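Local coordinates for protein L-lysine 6-oxidase (Marinomonas mediterranea, PDB 3WEU) that oxidises the epsilon-amino group of L-lysine with molecular oxygen, using a cysteine tryptophylquinone cofactor and releasing hydrogen peroxide that kills bacteria, at residues A[268-273]-A[406-411]; A[262-267]-A[456-461]; A[273-278]-A[428-433]. One frame throughout, in Å; residues are numbered along the deposited sequence.

Interaction 1 of 3, residues A[268-273]-A[406-411]; sequences VGVRNF and DATQLF. With EDO (1,2-ethanediol), chain O.
The guanidinium group of Arg271 meets the methyl of Ala407 obliquely, NE lying 4.1 Å from Ala407 CB, while O1 of an ethanediol molecule, probably from the crystallisation liquor, lies in line with the edge of the flat group. Arg271 NH2 donates to that O1 over 3.0 Å with an N-H...O angle of 159°, and Tyr280 holds the same diol. A bend at chi3 turns the arginine chain back along its own helix, where NH1 forms a salt bridge with Asp267. Alanine suits the opposing place because its short methyl lets the flat, charged group lie close to the start of helix 407-418. Beside this pair, Val270 CB comes to 4.0 Å from Thr408 OG1. That hydroxyl is not left in an apolar setting: it is hydrogen-bonded to both Asp267 and Tyr287, so the valine packs against an oxygen whose polar needs are met by others. Thr408 also sits in the first turn of its helix, whose start is fixed by Asp406. OD1 of Asp406 accepts from Gln409 N at 2.9 Å, nearly straight at 174°, and more weakly from Thr408 N, while Gln409 OE1 accepts from Asp406 N at 3.1 Å. The two helix segments run almost perpendicular, at 84° with axes 10.3 Å apart, a helix-helix crossing in which one partner opens with a capping box.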
loop_
_atom_site.group_PDB
_atom_site.type_symbol
_atom_site.label_atom_id
_atom_site.label_comp_id
_atom_site.label_asym_id
_atom_site.label_seq_id
_atom_site.Cartn_x
_atom_site.Cartn_y
_atom_site.Cartn_z
ATOM N N VAL A 268 36.240 15.563 -22.490
ATOM C CA VAL A 268 36.038 14.701 -23.630
ATOM C C VAL A 268 36.746 15.249 -24.856
ATOM O O VAL A 268 37.443 14.483 -25.604
ATOM C CB VAL A 268 34.540 14.458 -23.896
ATOM C CG1 VAL A 268 34.310 13.747 -25.230
ATOM C CG2 VAL A 268 33.908 13.652 -22.823
ATOM N N GLY A 269 36.634 16.544 -25.044
ATOM C CA GLY A 269 37.251 17.233 -26.169
ATOM C C GLY A 269 38.767 17.151 -26.203
ATOM O O GLY A 269 39.407 16.913 -27.275
ATOM N N VAL A 270 39.345 17.390 -25.038
ATOM C CA VAL A 270 40.795 17.410 -24.895
ATOM C C VAL A 270 41.330 16.008 -25.155
ATOM O O VAL A 270 42.316 15.829 -25.878
ATOM C CB VAL A 270 41.194 17.937 -23.469
ATOM C CG1 VAL A 270 42.651 17.668 -23.175
ATOM C CG2 VAL A 270 40.947 19.439 -23.398
ATOM N N ARG A 271 40.693 15.006 -24.546
ATOM C CA ARG A 271 41.192 13.632 -24.601
ATOM C C ARG A 271 40.754 12.883 -25.874
ATOM O O ARG A 271 41.325 11.835 -26.206
ATOM C CB ARG A 271 40.751 12.848 -23.388
ATOM C CG ARG A 271 41.427 13.267 -22.073
ATOM C CD ARG A 271 41.024 12.404 -20.839
ATOM N NE ARG A 271 39.593 12.536 -20.581
ATOM C CZ ARG A 271 38.651 11.717 -21.037
ATOM N NH1 ARG A 271 37.372 12.002 -20.839
ATOM N NH2 ARG A 271 38.957 10.585 -21.704
ATOM N N ASN A 272 39.776 13.381 -26.584
ATOM C CA ASN A 272 39.316 12.657 -27.767
ATOM C C ASN A 272 39.303 13.391 -29.079
ATOM O O ASN A 272 39.253 12.756 -30.113
ATOM C CB ASN A 272 37.929 12.095 -27.547
ATOM C CG ASN A 272 37.904 11.081 -26.442
ATOM O OD1 ASN A 272 38.343 9.955 -26.615
ATOM N ND2 ASN A 272 37.420 11.480 -25.290
ATOM N N PHE A 273 39.275 14.704 -29.073
ATOM C CA PHE A 273 39.080 15.461 -30.302
ATOM C C PHE A 273 40.151 16.481 -30.483
ATOM O O PHE A 273 39.953 17.394 -31.237
ATOM C CB PHE A 273 37.692 16.121 -30.276
ATOM C CG PHE A 273 36.587 15.147 -30.289
ATOM C CD1 PHE A 273 36.216 14.553 -31.519
ATOM C CD2 PHE A 273 35.875 14.801 -29.140
ATOM C CE1 PHE A 273 35.201 13.627 -31.551
ATOM C CE2 PHE A 273 34.856 13.850 -29.190
ATOM C CZ PHE A 273 34.523 13.286 -30.378
ATOM N N ASP A 406 37.198 15.716 -12.905
ATOM C CA ASP A 406 37.423 15.056 -14.172
ATOM C C ASP A 406 38.912 15.089 -14.509
ATOM O O ASP A 406 39.668 15.790 -13.881
ATOM C CB ASP A 406 36.478 15.556 -15.309
ATOM C CG ASP A 406 36.778 16.923 -15.847
ATOM O OD1 ASP A 406 37.970 17.219 -16.106
ATOM O OD2 ASP A 406 35.782 17.705 -16.153
ATOM N N ALA A 407 39.314 14.285 -15.472
ATOM C CA ALA A 407 40.725 14.046 -15.716
ATOM C C ALA A 407 41.449 15.310 -16.154
ATOM O O ALA A 407 42.579 15.537 -15.743
ATOM C CB ALA A 407 40.909 12.944 -16.748
ATOM N N THR A 408 40.742 16.183 -16.848
ATOM C CA THR A 408 41.349 17.442 -17.313
ATOM C C THR A 408 41.478 18.463 -16.191
ATOM O O THR A 408 42.550 19.062 -15.989
ATOM C CB THR A 408 40.652 17.955 -18.585
ATOM O OG1 THR A 408 40.785 16.920 -19.589
ATOM C CG2 THR A 408 41.246 19.305 -19.053
ATOM N N GLN A 409 40.407 18.602 -15.365
ATOM C CA GLN A 409 40.546 19.442 -14.213
ATOM C C GLN A 409 41.693 19.002 -13.371
ATOM O O GLN A 409 42.447 19.803 -12.853
ATOM C CB GLN A 409 39.267 19.427 -13.391
ATOM C CG GLN A 409 38.068 20.000 -14.074
ATOM C CD GLN A 409 36.803 19.826 -13.232
ATOM O OE1 GLN A 409 36.432 18.684 -12.866
ATOM N NE2 GLN A 409 36.189 20.942 -12.860
ATOM N N LEU A 410 41.810 17.711 -13.164
ATOM C CA LEU A 410 42.825 17.238 -12.212
ATOM C C LEU A 410 44.236 17.377 -12.798
ATOM O O LEU A 410 45.194 17.754 -12.090
ATOM C CB LEU A 410 42.521 15.819 -11.830
ATOM C CG LEU A 410 43.452 15.193 -10.826
ATOM C CD1 LEU A 410 43.249 15.796 -9.431
ATOM C CD2 LEU A 410 43.339 13.678 -10.746
ATOM N N PHE A 411 44.361 17.164 -14.108
ATOM C CA PHE A 411 45.640 17.401 -14.765
ATOM C C PHE A 411 46.113 18.868 -14.531
ATOM O O PHE A 411 47.238 19.157 -14.149
ATOM C CB PHE A 411 45.538 17.154 -16.266
ATOM C CG PHE A 411 46.720 17.661 -16.994
ATOM C CD1 PHE A 411 47.942 17.066 -16.776
ATOM C CD2 PHE A 411 46.645 18.804 -17.739
ATOM C CE1 PHE A 411 49.088 17.552 -17.382
ATOM C CE2 PHE A 411 47.771 19.299 -18.349
ATOM C CZ PHE A 411 49.012 18.685 -18.164
HETATM C C1 EDO O . 41.777 8.149 -21.563
HETATM O O1 EDO O . 41.550 9.239 -22.463
HETATM C C2 EDO O . 43.276 8.036 -21.624
HETATM O O2 EDO O . 43.814 9.377 -21.680
#

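Interaction 2 of 3, residues A[262-267]-A[456-461]; sequences SDTCFD and SLQNPV. With EDO (1,2-ethanediol), chain I.
The methyl of Thr264 packs against the backbone carbonyl of Leu457, CG2 standing 3.7 Å from Leu457 O, where a 3-10 turn lies on the flank of an alpha helix, helix 261-272. The same carbonyl accepts a hydrogen bond from Tyr463, so the methyl only packs against an oxygen already engaged. Next comes Gln458, whose CG lies 3.9 Å from Thr264 CG2, the glutamine chain passing roughly perpendicular to the threonine. With its methyl branch trans to the amide nitrogen, Thr264 turns CG2 to the 3-10 turn, while OG1 makes a weak hydrogen bond to the carbonyl of Thr260 one helical turn back; a branched threonine serves both needs. Asn459 then ends the 3-10 turn, its N bonded to Ser456 O at 3.0 Å, and begins an Asx turn: its OD1 accepts from Val461 N at 3.1 Å, with the donor 37° above the carbonyl plane. Pro460, its ring limiting the backbone within that turn, packs on Val268 and Asn272. An ethanediol molecule clasps the asparagine amide, O1 donating to Asn459 OD1 at 2.7 Å and O2 accepting from Asn459 ND2 at 2.8 Å.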
loop_
_atom_site.group_PDB
_atom_site.type_symbol
_atom_site.label_atom_id
_atom_site.label_comp_id
_atom_site.label_asym_id
_atom_site.label_seq_id
_atom_site.Cartn_x
_atom_site.Cartn_y
_atom_site.Cartn_z
ATOM N N SER A 262 29.784 21.425 -18.882
ATOM C CA SER A 262 30.841 22.037 -19.725
ATOM C C SER A 262 32.239 21.469 -19.462
ATOM O O SER A 262 32.950 21.129 -20.420
ATOM C CB SER A 262 30.869 23.553 -19.643
ATOM O OG SER A 262 31.884 24.120 -20.469
ATOM N N ASP A 263 32.590 21.279 -18.201
ATOM C CA ASP A 263 33.847 20.593 -17.882
ATOM C C ASP A 263 33.825 19.183 -18.539
ATOM O O ASP A 263 34.841 18.765 -19.086
ATOM C CB ASP A 263 34.096 20.458 -16.399
ATOM C CG ASP A 263 34.174 21.768 -15.726
ATOM O OD1 ASP A 263 34.891 22.622 -16.227
ATOM O OD2 ASP A 263 33.440 21.989 -14.748
ATOM N N THR A 264 32.686 18.497 -18.513
ATOM C CA THR A 264 32.603 17.167 -19.121
ATOM C C THR A 264 32.928 17.248 -20.615
ATOM O O THR A 264 33.790 16.489 -21.152
ATOM C CB THR A 264 31.252 16.510 -18.902
ATOM O OG1 THR A 264 31.022 16.338 -17.499
ATOM C CG2 THR A 264 31.193 15.145 -19.622
ATOM N N CYS A 265 32.249 18.161 -21.310
ATOM C CA CYS A 265 32.448 18.297 -22.761
ATOM C C CYS A 265 33.894 18.685 -23.074
ATOM O O CYS A 265 34.457 18.158 -24.038
ATOM C CB CYS A 265 31.445 19.282 -23.404
ATOM S SG CYS A 265 29.782 18.615 -23.393
ATOM N N PHE A 266 34.479 19.608 -22.292
ATOM C CA PHE A 266 35.835 20.039 -22.457
ATOM C C PHE A 266 36.811 18.859 -22.295
ATOM O O PHE A 266 37.669 18.631 -23.117
ATOM C CB PHE A 266 36.162 21.169 -21.438
ATOM C CG PHE A 266 37.505 21.768 -21.620
ATOM C CD1 PHE A 266 37.762 22.535 -22.749
ATOM C CD2 PHE A 266 38.558 21.481 -20.758
ATOM C CE1 PHE A 266 39.039 23.034 -22.976
ATOM C CE2 PHE A 266 39.804 22.016 -20.955
ATOM C CZ PHE A 266 40.054 22.817 -22.058
ATOM N N ASP A 267 36.634 18.087 -21.220
ATOM C CA ASP A 267 37.520 16.944 -20.944
ATOM C C ASP A 267 37.449 15.913 -22.078
ATOM O O ASP A 267 38.485 15.437 -22.545
ATOM C CB ASP A 267 37.060 16.318 -19.625
ATOM C CG ASP A 267 37.748 15.023 -19.283
ATOM O OD1 ASP A 267 39.002 15.006 -19.257
ATOM O OD2 ASP A 267 36.986 14.061 -18.985
ATOM N N SER A 456 26.246 9.027 -20.513
ATOM C CA SER A 456 26.442 9.002 -21.969
ATOM C C SER A 456 27.158 10.219 -22.456
ATOM O O SER A 456 27.822 10.194 -23.480
ATOM C CB SER A 456 25.083 8.804 -22.676
ATOM O OG SER A 456 24.151 9.831 -22.385
ATOM N N LEU A 457 27.031 11.344 -21.749
ATOM C CA LEU A 457 27.729 12.528 -22.190
ATOM C C LEU A 457 29.221 12.485 -22.061
ATOM O O LEU A 457 29.943 13.363 -22.593
ATOM C CB LEU A 457 27.216 13.747 -21.433
ATOM C CG LEU A 457 25.921 14.424 -21.876
ATOM C CD1 LEU A 457 26.201 15.202 -23.109
ATOM C CD2 LEU A 457 24.761 13.484 -22.073
ATOM N N GLN A 458 29.721 11.512 -21.306
ATOM C CA GLN A 458 31.129 11.292 -21.206
ATOM C C GLN A 458 31.682 10.459 -22.381
ATOM O O GLN A 458 32.902 10.349 -22.557
ATOM C CB GLN A 458 31.465 10.544 -19.909
ATOM C CG GLN A 458 31.314 11.418 -18.664
ATOM C CD GLN A 458 31.504 10.610 -17.408
ATOM O OE1 GLN A 458 32.434 9.794 -17.309
ATOM N NE2 GLN A 458 30.572 10.773 -16.452
ATOM N N ASN A 459 30.797 9.922 -23.149
ATOM C CA ASN A 459 31.202 9.018 -24.230
ATOM C C ASN A 459 31.482 9.728 -25.544
ATOM O O ASN A 459 30.590 10.293 -26.093
ATOM C CB ASN A 459 30.162 7.962 -24.442
ATOM C CG ASN A 459 30.740 6.789 -25.212
ATOM O OD1 ASN A 459 31.631 6.997 -26.023
ATOM N ND2 ASN A 459 30.327 5.581 -24.881
ATOM N N PRO A 460 32.748 9.765 -25.989
ATOM C CA PRO A 460 33.030 10.553 -27.129
ATOM C C PRO A 460 32.279 10.130 -28.384
ATOM O O PRO A 460 32.140 10.987 -29.294
ATOM C CB PRO A 460 34.527 10.341 -27.373
ATOM C CG PRO A 460 34.868 9.074 -26.676
ATOM C CD PRO A 460 33.948 9.090 -25.490
ATOM N N VAL A 461 31.804 8.892 -28.422
ATOM C CA VAL A 461 31.119 8.450 -29.660
ATOM C C VAL A 461 29.788 9.155 -29.955
ATOM O O VAL A 461 29.269 9.057 -31.067
ATOM C CB VAL A 461 30.925 6.941 -29.722
ATOM C CG1 VAL A 461 32.231 6.178 -29.426
ATOM C CG2 VAL A 461 29.787 6.512 -28.842
HETATM C C1 EDO I . 33.752 3.948 -26.548
HETATM O O1 EDO I . 33.770 5.307 -26.091
HETATM C C2 EDO I . 32.745 3.056 -25.868
HETATM O O2 EDO I . 31.409 3.411 -26.301
#

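Interaction 3 of 3, residues A[273-278]-A[428-433]; sequences FDLVPD and DYPVSD
Leu275 lays its two branches over neighbouring residues of the loop 428-433: CD1 reaches Pro430 CG at 4.2 Å, and CD2 meets Val431 CG2 at 4.0 Å. The loop after helix 261-272, before strand 280-281, here packs on the loop leading into helix 433-439. Leu275 CG stands anti to the backbone N (chi1 -180°), which carries the isobutyl end across although the first bond of the side chain does not aim there. Leucine and proline run antiparallel alongside, whereas Val431 lies across the leucine. The proline ring also touches the leucine backbone, Pro430 CG lying 3.6 Å from Leu275 O. Pro430 is the centre of an inverse gamma turn, closed by a weak bond from Val431 N to Tyr429 O at 2.8 Å; its cyclic side chain restrains phi and suits so tight a bend. Next along, Val276 CG2 approaches the Tyr429 ring obliquely, 3.8 Å from Tyr429 CD1. The phenol OH bonds Asp298, Arg297 makes a cation-pi contact with the ring, and Phe266 meets it with the planes at about 45°. No hydrogen bond spans the two loops; the contact rests on van der Waals packing of apolar groups, partly at the surface, leaving the polar end of Tyr429 anchored by other parts of the chain.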
loop_
_atom_site.group_PDB
_atom_site.type_symbol
_atom_site.label_atom_id
_atom_site.label_comp_id
_atom_site.label_asym_id
_atom_site.label_seq_id
_atom_site.Cartn_x
_atom_site.Cartn_y
_atom_site.Cartn_z
ATOM N N PHE A 273 39.275 14.704 -29.073
ATOM C CA PHE A 273 39.080 15.461 -30.302
ATOM C C PHE A 273 40.151 16.481 -30.483
ATOM O O PHE A 273 39.953 17.394 -31.237
ATOM C CB PHE A 273 37.692 16.121 -30.276
ATOM C CG PHE A 273 36.587 15.147 -30.289
ATOM C CD1 PHE A 273 36.216 14.553 -31.519
ATOM C CD2 PHE A 273 35.875 14.801 -29.140
ATOM C CE1 PHE A 273 35.201 13.627 -31.551
ATOM C CE2 PHE A 273 34.856 13.850 -29.190
ATOM C CZ PHE A 273 34.523 13.286 -30.378
ATOM N N ASP A 274 41.291 16.317 -29.811
ATOM C CA ASP A 274 42.441 17.189 -30.009
ATOM C C ASP A 274 42.082 18.662 -29.781
ATOM O O ASP A 274 42.662 19.550 -30.411
ATOM C CB ASP A 274 42.945 16.992 -31.456
ATOM C CG ASP A 274 44.395 17.346 -31.611
ATOM O OD1 ASP A 274 45.195 16.830 -30.785
ATOM O OD2 ASP A 274 44.744 18.093 -32.572
ATOM N N LEU A 275 41.141 18.936 -28.881
ATOM C CA LEU A 275 40.697 20.290 -28.687
ATOM C C LEU A 275 41.818 21.256 -28.286
ATOM O O LEU A 275 41.801 22.415 -28.638
ATOM C CB LEU A 275 39.507 20.311 -27.672
ATOM C CG LEU A 275 38.895 21.683 -27.339
ATOM C CD1 LEU A 275 38.258 22.290 -28.588
ATOM C CD2 LEU A 275 37.882 21.465 -26.239
ATOM N N VAL A 276 42.744 20.799 -27.474
ATOM C CA VAL A 276 43.847 21.583 -26.974
ATOM C C VAL A 276 45.188 20.807 -27.154
ATOM O O VAL A 276 45.696 20.214 -26.238
ATOM C CB VAL A 276 43.679 21.997 -25.490
ATOM C CG1 VAL A 276 44.742 23.049 -25.170
ATOM C CG2 VAL A 276 42.314 22.596 -25.219
ATOM N N PRO A 277 45.758 20.827 -28.388
ATOM C CA PRO A 277 46.956 20.028 -28.721
ATOM C C PRO A 277 48.099 20.257 -27.793
ATOM O O PRO A 277 48.837 19.330 -27.524
ATOM C CB PRO A 277 47.337 20.531 -30.137
ATOM C CG PRO A 277 46.044 21.003 -30.735
ATOM C CD PRO A 277 45.275 21.624 -29.533
ATOM N N ASP A 278 48.247 21.472 -27.272
ATOM C CA ASP A 278 49.318 21.723 -26.293
ATOM C C ASP A 278 49.153 21.001 -24.946
ATOM O O ASP A 278 50.114 20.868 -24.195
ATOM C CB ASP A 278 49.469 23.222 -26.020
ATOM C CG ASP A 278 50.045 23.997 -27.210
ATOM O OD1 ASP A 278 50.607 23.385 -28.119
ATOM O OD2 ASP A 278 49.855 25.225 -27.240
ATOM N N ASP A 428 41.518 32.392 -23.785
ATOM C CA ASP A 428 40.477 31.377 -23.756
ATOM C C ASP A 428 40.901 30.180 -24.615
ATOM O O ASP A 428 41.667 30.256 -25.567
ATOM C CB ASP A 428 39.127 31.892 -24.298
ATOM C CG ASP A 428 38.540 33.027 -23.466
ATOM O OD1 ASP A 428 39.268 33.626 -22.640
ATOM O OD2 ASP A 428 37.345 33.323 -23.661
ATOM N N TYR A 429 40.405 29.051 -24.203
ATOM C CA TYR A 429 40.412 27.889 -25.044
ATOM C C TYR A 429 39.530 28.127 -26.257
ATOM O O TYR A 429 38.660 29.014 -26.242
ATOM C CB TYR A 429 39.823 26.753 -24.203
ATOM C CG TYR A 429 40.704 26.328 -23.038
ATOM C CD1 TYR A 429 41.964 25.844 -23.266
ATOM C CD2 TYR A 429 40.241 26.348 -21.701
ATOM C CE1 TYR A 429 42.773 25.444 -22.235
ATOM C CE2 TYR A 429 41.064 25.908 -20.686
ATOM C CZ TYR A 429 42.307 25.459 -20.928
ATOM O OH TYR A 429 43.238 25.095 -19.900
ATOM N N PRO A 430 39.708 27.316 -27.284
ATOM C CA PRO A 430 38.875 27.422 -28.491
ATOM C C PRO A 430 37.480 26.833 -28.322
ATOM O O PRO A 430 37.145 25.899 -28.976
ATOM C CB PRO A 430 39.680 26.659 -29.551
ATOM C CG PRO A 430 40.580 25.753 -28.786
ATOM C CD PRO A 430 40.875 26.427 -27.476
ATOM N N VAL A 431 36.694 27.420 -27.434
ATOM C CA VAL A 431 35.346 27.007 -27.106
ATOM C C VAL A 431 34.615 28.329 -26.962
ATOM O O VAL A 431 35.055 29.215 -26.238
ATOM C CB VAL A 431 35.306 26.272 -25.743
ATOM C CG1 VAL A 431 33.927 25.921 -25.362
ATOM C CG2 VAL A 431 36.137 24.989 -25.848
ATOM N N SER A 432 33.517 28.492 -27.654
ATOM C CA SER A 432 32.707 29.691 -27.509
ATOM C C SER A 432 32.174 29.830 -26.098
ATOM O O SER A 432 31.710 28.873 -25.522
ATOM C CB SER A 432 31.515 29.572 -28.497
ATOM O OG SER A 432 30.550 30.560 -28.226
ATOM N N ASP A 433 32.125 31.058 -25.568
ATOM C CA ASP A 433 31.391 31.325 -24.330
ATOM C C ASP A 433 29.951 30.961 -24.322
ATOM O O ASP A 433 29.385 30.589 -23.297
ATOM C CB ASP A 433 31.450 32.820 -23.998
ATOM C CG ASP A 433 32.792 33.230 -23.501
ATOM O OD1 ASP A 433 33.631 32.335 -23.145
ATOM O OD2 ASP A 433 33.003 34.461 -23.426
#

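All three interactions gather around helix 261-272 and the loop after it. Interactions 2 and 1 take successive parts of the helix, with centres about 9 Å apart, while interaction 3 uses the loop that follows, its centre about 11 Å from that of interaction 1 and 13 Å from that of interaction 2. Their partners come later in the chain in the order 406-411, 428-433, 456-461, all belonging to the C-terminal domain family of L-lysine epsilon-oxidases. Asp267 ties interactions 2 and 1 together through Thr408, and Phe266 packs against Leu275, Val276 and Tyr429 of interaction 3. The helix and the loop that follows it thus bring three later pieces of chain together, from a buried contact to a surface one.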